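Local coordinates for sulfur oxidation protein soxB (Thermus thermophilus, PDB 2WDD), which hydrolyses sulfur-sulfur bonds in the sulfur oxidation pathway, as a thiosulfohydrolase of the 5'-nucleotidase family with two manganese ions, at residues 23-37 with 305-319. Residues are numbered along the deposited sequence; the frame is centred on the assembly and turned at random.
Sequences LPPYGDATLLYFSDL and GSAAGKALMRVDLKL. With MN (manganese (II) ion), chain G.
Thr30 and Asp316 form a non-hydrogen-bonded pair of antiparallel strands 29-34 and 311-319, their side chains side by side and pointing the same way. Thr30 OG1 donates to Asp316 OD1 over 2.6 Å, meeting that oxygen nearly along its C-O axis. Asp316 OD1 also takes Arg314 NE on its syn lone pair at 2.9 Å, only 5° out of the guanidinium plane. Arg314 reaches it because its chain is extended from CG to NE, with CG anti to the backbone N (chi1 175°); its CG passes Thr30 CG2 at 3.7 Å, while Leu23 CB covers one guanidinium face. Gln114 accepts a hydrogen bond from Arg314 NH1, and Arg328 forms a salt bridge with Asp316 OD2. With an alanine in place of Arg314, Asp316 would probably lose one of its charge partners and Leu23 the flat group it covers.

Farther out, Lys318 crosses Tyr26 at about a right angle, with Lys318 CE over one ring face. A classic beta bulge sets Asp28 and Ala29 against Leu317, whose O accepts from Asp28 N and weakly from Ala29 N; Leu319 N reaches Asp28 OD2 at 2.9 Å. On the face opposite Thr30 and Asp316, which Ala29 shares, Leu31 CD1 meets Leu317 CD1 at 4.1 Å.

Past the strand end, Ala308 N donates to Asp36 O at 2.8 Å, while Asp36 OD1 binds manganese at 2.1 Å alongside His38, Asp132 and His288. Asp316, held by Thr30, Arg314 and Arg328, thus probably stays ionised inside the buried sheet whose strand 29-34 leads to the metal ligand Asp36.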
loop_
_atom_site.group_PDB
_atom_site.type_symbol
_atom_site.label_atom_id
_atom_site.label_comp_id
_atom_site.label_asym_id
_atom_site.label_seq_id
_atom_site.Cartn_x
_atom_site.Cartn_y
_atom_site.Cartn_z
ATOM N N LEU A 23 -21.358 12.397 12.195
ATOM C CA LEU A 23 -21.684 13.164 10.999
ATOM C C LEU A 23 -23.177 13.197 10.704
ATOM O O LEU A 23 -23.867 12.191 10.825
ATOM C CB LEU A 23 -20.963 12.562 9.787
ATOM C CG LEU A 23 -19.449 12.733 9.675
ATOM C CD1 LEU A 23 -18.898 11.707 8.687
ATOM C CD2 LEU A 23 -19.109 14.142 9.216
ATOM N N PRO A 24 -23.681 14.352 10.249
ATOM C CA PRO A 24 -25.098 14.456 9.891
ATOM C C PRO A 24 -25.343 13.736 8.571
ATOM O O PRO A 24 -24.401 13.440 7.832
ATOM C CB PRO A 24 -25.305 15.965 9.717
ATOM C CG PRO A 24 -23.954 16.518 9.443
ATOM C CD PRO A 24 -22.995 15.655 10.203
ATOM N N PRO A 25 -26.612 13.440 8.256
ATOM C CA PRO A 25 -26.918 12.745 7.000
ATOM C C PRO A 25 -26.567 13.601 5.788
ATOM O O PRO A 25 -26.546 14.828 5.869
ATOM C CB PRO A 25 -28.442 12.546 7.067
ATOM C CG PRO A 25 -28.790 12.672 8.517
ATOM C CD PRO A 25 -27.813 13.658 9.080
ATOM N N TYR A 26 -26.291 12.945 4.664
ATOM C CA TYR A 26 -25.995 13.633 3.417
ATOM C C TYR A 26 -26.172 12.689 2.239
ATOM O O TYR A 26 -25.572 11.617 2.203
ATOM C CB TYR A 26 -24.565 14.187 3.400
ATOM C CG TYR A 26 -24.247 14.994 2.151
ATOM C CD1 TYR A 26 -24.331 16.382 2.154
ATOM C CD2 TYR A 26 -23.906 14.366 0.957
ATOM C CE1 TYR A 26 -24.072 17.122 1.010
ATOM C CE2 TYR A 26 -23.638 15.099 -0.194
ATOM C CZ TYR A 26 -23.716 16.474 -0.159
ATOM O OH TYR A 26 -23.435 17.210 -1.289
ATOM N N GLY A 27 -26.993 13.094 1.279
ATOM C CA GLY A 27 -27.188 12.350 0.051
ATOM C C GLY A 27 -28.058 11.110 0.054
ATOM O O GLY A 27 -28.800 10.831 1.005
ATOM N N ASP A 28 -27.954 10.374 -1.048
ATOM C CA ASP A 28 -28.745 9.181 -1.306
ATOM C C ASP A 28 -28.022 7.879 -1.000
ATOM O O ASP A 28 -28.661 6.855 -0.753
ATOM C CB ASP A 28 -29.149 9.166 -2.777
ATOM C CG ASP A 28 -29.769 10.478 -3.224
ATOM O OD1 ASP A 28 -30.871 10.795 -2.733
ATOM O OD2 ASP A 28 -29.163 11.191 -4.055
ATOM N N ALA A 29 -26.697 7.903 -1.077
ATOM C CA ALA A 29 -25.920 6.689 -0.864
ATOM C C ALA A 29 -24.639 7.012 -0.129
ATOM O O ALA A 29 -24.075 8.096 -0.280
ATOM C CB ALA A 29 -25.595 6.033 -2.202
ATOM N N THR A 30 -24.167 6.053 0.650
ATOM C CA THR A 30 -22.920 6.237 1.363
ATOM C C THR A 30 -22.011 5.073 1.062
ATOM O O THR A 30 -22.413 3.920 1.193
ATOM C CB THR A 30 -23.130 6.352 2.866
ATOM O OG1 THR A 30 -23.912 7.523 3.143
ATOM C CG2 THR A 30 -21.773 6.458 3.585
ATOM N N LEU A 31 -20.771 5.386 0.700
ATOM C CA LEU A 31 -19.762 4.360 0.463
ATOM C C LEU A 31 -18.781 4.415 1.637
ATOM O O LEU A 31 -18.304 5.492 2.022
ATOM C CB LEU A 31 -19.029 4.601 -0.861
ATOM C CG LEU A 31 -19.894 4.860 -2.104
ATOM C CD1 LEU A 31 -19.026 5.063 -3.324
ATOM C CD2 LEU A 31 -20.870 3.701 -2.318
ATOM N N LEU A 32 -18.540 3.261 2.250
ATOM C CA LEU A 32 -17.593 3.131 3.357
ATOM C C LEU A 32 -16.445 2.355 2.730
ATOM O O LEU A 32 -16.579 1.171 2.409
ATOM C CB LEU A 32 -18.210 2.382 4.534
ATOM C CG LEU A 32 -19.473 3.097 5.057
ATOM C CD1 LEU A 32 -20.176 2.287 6.155
ATOM C CD2 LEU A 32 -19.140 4.518 5.544
ATOM N N TYR A 33 -15.362 3.071 2.456
ATOM C CA TYR A 33 -14.257 2.546 1.677
ATOM C C TYR A 33 -12.931 2.480 2.422
ATOM O O TYR A 33 -12.518 3.437 3.069
ATOM C CB TYR A 33 -14.107 3.465 0.456
ATOM C CG TYR A 33 -12.844 3.303 -0.347
ATOM C CD1 TYR A 33 -12.501 2.072 -0.894
ATOM C CD2 TYR A 33 -12.041 4.413 -0.653
ATOM C CE1 TYR A 33 -11.347 1.925 -1.658
ATOM C CE2 TYR A 33 -10.891 4.274 -1.420
ATOM C CZ TYR A 33 -10.559 3.028 -1.926
ATOM O OH TYR A 33 -9.409 2.881 -2.671
ATOM N N PHE A 34 -12.257 1.345 2.304
ATOM C CA PHE A 34 -10.905 1.209 2.839
ATOM C C PHE A 34 -10.145 0.375 1.820
ATOM O O PHE A 34 -10.750 -0.316 1.002
ATOM C CB PHE A 34 -10.883 0.560 4.223
ATOM C CG PHE A 34 -11.348 -0.867 4.233
ATOM C CD1 PHE A 34 -10.437 -1.917 4.179
ATOM C CD2 PHE A 34 -12.704 -1.162 4.278
ATOM C CE1 PHE A 34 -10.876 -3.241 4.184
ATOM C CE2 PHE A 34 -13.148 -2.483 4.261
ATOM C CZ PHE A 34 -12.227 -3.524 4.237
ATOM N N SER A 35 -8.824 0.467 1.830
ATOM C CA SER A 35 -8.038 -0.276 0.860
ATOM C C SER A 35 -6.666 -0.538 1.447
ATOM O O SER A 35 -6.239 0.115 2.412
ATOM C CB SER A 35 -7.891 0.535 -0.434
ATOM O OG SER A 35 -7.312 -0.226 -1.483
ATOM N N ASP A 36 -5.977 -1.498 0.858
ATOM C CA ASP A 36 -4.602 -1.762 1.241
ATOM C C ASP A 36 -4.371 -2.053 2.719
ATOM O O ASP A 36 -3.342 -1.671 3.294
ATOM C CB ASP A 36 -3.705 -0.627 0.739
ATOM C CG ASP A 36 -3.699 -0.536 -0.786
ATOM O OD1 ASP A 36 -2.914 -1.247 -1.437
ATOM O OD2 ASP A 36 -4.573 0.157 -1.340
ATOM N N LEU A 37 -5.303 -2.791 3.316
ATOM C CA LEU A 37 -5.170 -3.204 4.714
ATOM C C LEU A 37 -3.913 -4.054 4.919
ATOM O O LEU A 37 -3.328 -4.040 5.998
ATOM C CB LEU A 37 -6.402 -4.009 5.125
ATOM C CG LEU A 37 -6.497 -4.515 6.564
ATOM C CD1 LEU A 37 -6.486 -3.384 7.571
ATOM C CD2 LEU A 37 -7.746 -5.351 6.737
ATOM N N GLY A 305 -7.708 5.329 -0.909
ATOM C CA GLY A 305 -8.058 4.373 0.139
ATOM C C GLY A 305 -7.136 4.201 1.338
ATOM O O GLY A 305 -7.418 3.382 2.223
ATOM N N SER A 306 -6.072 5.001 1.402
ATOM C CA SER A 306 -5.100 4.923 2.488
ATOM C C SER A 306 -4.518 3.512 2.596
ATOM O O SER A 306 -4.328 2.830 1.575
ATOM C CB SER A 306 -5.685 5.425 3.820
ATOM O OG SER A 306 -4.655 5.589 4.787
ATOM N N ALA A 307 -4.236 3.071 3.820
ATOM C CA ALA A 307 -3.619 1.757 3.980
ATOM C C ALA A 307 -3.552 1.290 5.413
ATOM O O ALA A 307 -3.652 2.092 6.341
ATOM C CB ALA A 307 -2.204 1.793 3.419
ATOM N N ALA A 308 -3.323 -0.015 5.563
ATOM C CA ALA A 308 -3.026 -0.637 6.845
ATOM C C ALA A 308 -4.092 -0.465 7.924
ATOM O O ALA A 308 -3.798 -0.585 9.124
ATOM C CB ALA A 308 -1.667 -0.124 7.342
ATOM N N GLY A 309 -5.313 -0.153 7.486
ATOM C CA GLY A 309 -6.464 0.057 8.358
ATOM C C GLY A 309 -6.497 1.412 9.043
ATOM O O GLY A 309 -7.264 1.632 9.990
ATOM N N LYS A 310 -5.669 2.339 8.585
ATOM C CA LYS A 310 -5.614 3.608 9.293
ATOM C C LYS A 310 -6.833 4.495 9.186
ATOM O O LYS A 310 -7.098 5.291 10.093
ATOM C CB LYS A 310 -4.314 4.367 9.026
ATOM C CG LYS A 310 -4.200 5.029 7.674
ATOM C CD LYS A 310 -2.750 5.499 7.420
ATOM C CE LYS A 310 -2.337 6.647 8.341
ATOM N NZ LYS A 310 -0.979 7.230 7.988
ATOM N N ALA A 311 -7.574 4.371 8.090
ATOM C CA ALA A 311 -8.720 5.232 7.866
ATOM C C ALA A 311 -9.856 4.530 7.158
ATOM O O ALA A 311 -9.646 3.637 6.340
ATOM C CB ALA A 311 -8.291 6.442 7.046
ATOM N N LEU A 312 -11.070 5.003 7.425
ATOM C CA LEU A 312 -12.242 4.548 6.712
ATOM C C LEU A 312 -12.715 5.806 5.998
ATOM O O LEU A 312 -12.913 6.847 6.631
ATOM C CB LEU A 312 -13.333 4.078 7.674
ATOM C CG LEU A 312 -14.591 3.632 6.922
ATOM C CD1 LEU A 312 -14.334 2.319 6.167
ATOM C CD2 LEU A 312 -15.769 3.474 7.894
ATOM N N MET A 313 -12.795 5.745 4.675
ATOM C CA MET A 313 -13.238 6.899 3.911
ATOM C C MET A 313 -14.742 6.827 3.749
ATOM O O MET A 313 -15.262 5.862 3.184
ATOM C CB MET A 313 -12.575 6.943 2.536
ATOM C CG MET A 313 -11.344 7.835 2.507
ATOM S SD MET A 313 -10.118 7.438 3.756
ATOM C CE MET A 313 -9.625 5.763 3.204
ATOM N N ARG A 314 -15.447 7.837 4.257
ATOM C CA ARG A 314 -16.891 7.866 4.109
ATOM C C ARG A 314 -17.221 8.829 2.988
ATOM O O ARG A 314 -16.866 10.013 3.044
ATOM C CB ARG A 314 -17.593 8.290 5.396
ATOM C CG ARG A 314 -19.108 8.441 5.195
ATOM C CD ARG A 314 -19.879 8.665 6.495
ATOM N NE ARG A 314 -21.240 9.101 6.174
ATOM C CZ ARG A 314 -22.210 9.280 7.063
ATOM N NH1 ARG A 314 -21.996 9.029 8.344
ATOM N NH2 ARG A 314 -23.398 9.709 6.659
ATOM N N VAL A 315 -17.838 8.306 1.935
ATOM C CA VAL A 315 -18.175 9.118 0.776
ATOM C C VAL A 315 -19.682 9.117 0.577
ATOM O O VAL A 315 -20.259 8.104 0.182
ATOM C CB VAL A 315 -17.466 8.632 -0.494
ATOM C CG1 VAL A 315 -17.723 9.588 -1.663
ATOM C CG2 VAL A 315 -15.961 8.471 -0.248
ATOM N N ASP A 316 -20.315 10.258 0.848
ATOM C CA ASP A 316 -21.767 10.385 0.711
ATOM C C ASP A 316 -22.068 11.030 -0.620
ATOM O O ASP A 316 -21.458 12.027 -0.978
ATOM C CB ASP A 316 -22.342 11.224 1.847
ATOM C CG ASP A 316 -21.958 10.691 3.206
ATOM O OD1 ASP A 316 -22.312 9.533 3.492
ATOM O OD2 ASP A 316 -21.294 11.415 3.982
ATOM N N LEU A 317 -22.952 10.406 -1.391
ATOM C CA LEU A 317 -23.263 10.873 -2.727
ATOM C C LEU A 317 -24.680 11.389 -2.924
ATOM O O LEU A 317 -25.656 10.693 -2.616
ATOM C CB LEU A 317 -23.054 9.746 -3.744
ATOM C CG LEU A 317 -21.720 8.998 -3.680
ATOM C CD1 LEU A 317 -21.712 7.818 -4.653
ATOM C CD2 LEU A 317 -20.579 9.965 -3.962
ATOM N N LYS A 318 -24.789 12.570 -3.527
ATOM C CA LYS A 318 -26.084 13.076 -3.958
ATOM C C LYS A 318 -26.086 12.739 -5.444
ATOM O O LYS A 318 -25.275 13.262 -6.209
ATOM C CB LYS A 318 -26.159 14.594 -3.813
ATOM C CG LYS A 318 -26.696 15.053 -2.498
ATOM C CD LYS A 318 -26.851 16.560 -2.514
ATOM C CE LYS A 318 -27.474 17.066 -1.235
ATOM N NZ LYS A 318 -27.524 18.556 -1.249
ATOM N N LEU A 319 -26.972 11.848 -5.859
ATOM C CA LEU A 319 -26.993 11.433 -7.246
ATOM C C LEU A 319 -28.018 12.209 -8.055
ATOM O O LEU A 319 -28.934 12.822 -7.492
ATOM C CB LEU A 319 -27.322 9.934 -7.341
ATOM C CG LEU A 319 -26.456 8.999 -6.482
ATOM C CD1 LEU A 319 -26.955 7.558 -6.577
ATOM C CD2 LEU A 319 -25.005 9.094 -6.903
HETATM MN MN MN G . -0.967 -2.002 -1.224
HETATM O O HOH W 1 -24.530 10.089 9.330
HETATM O O HOH W 2 -24.996 19.728 -1.382
HETATM O O HOH W 3 -25.687 10.254 4.846
HETATM O O HOH W 4 -29.996 13.501 -4.997
HETATM O O HOH W 5 -6.744 0.112 5.126
HETATM O O HOH W 6 -4.836 2.802 -1.005
HETATM O O HOH W 7 -0.311 -1.473 -3.127
#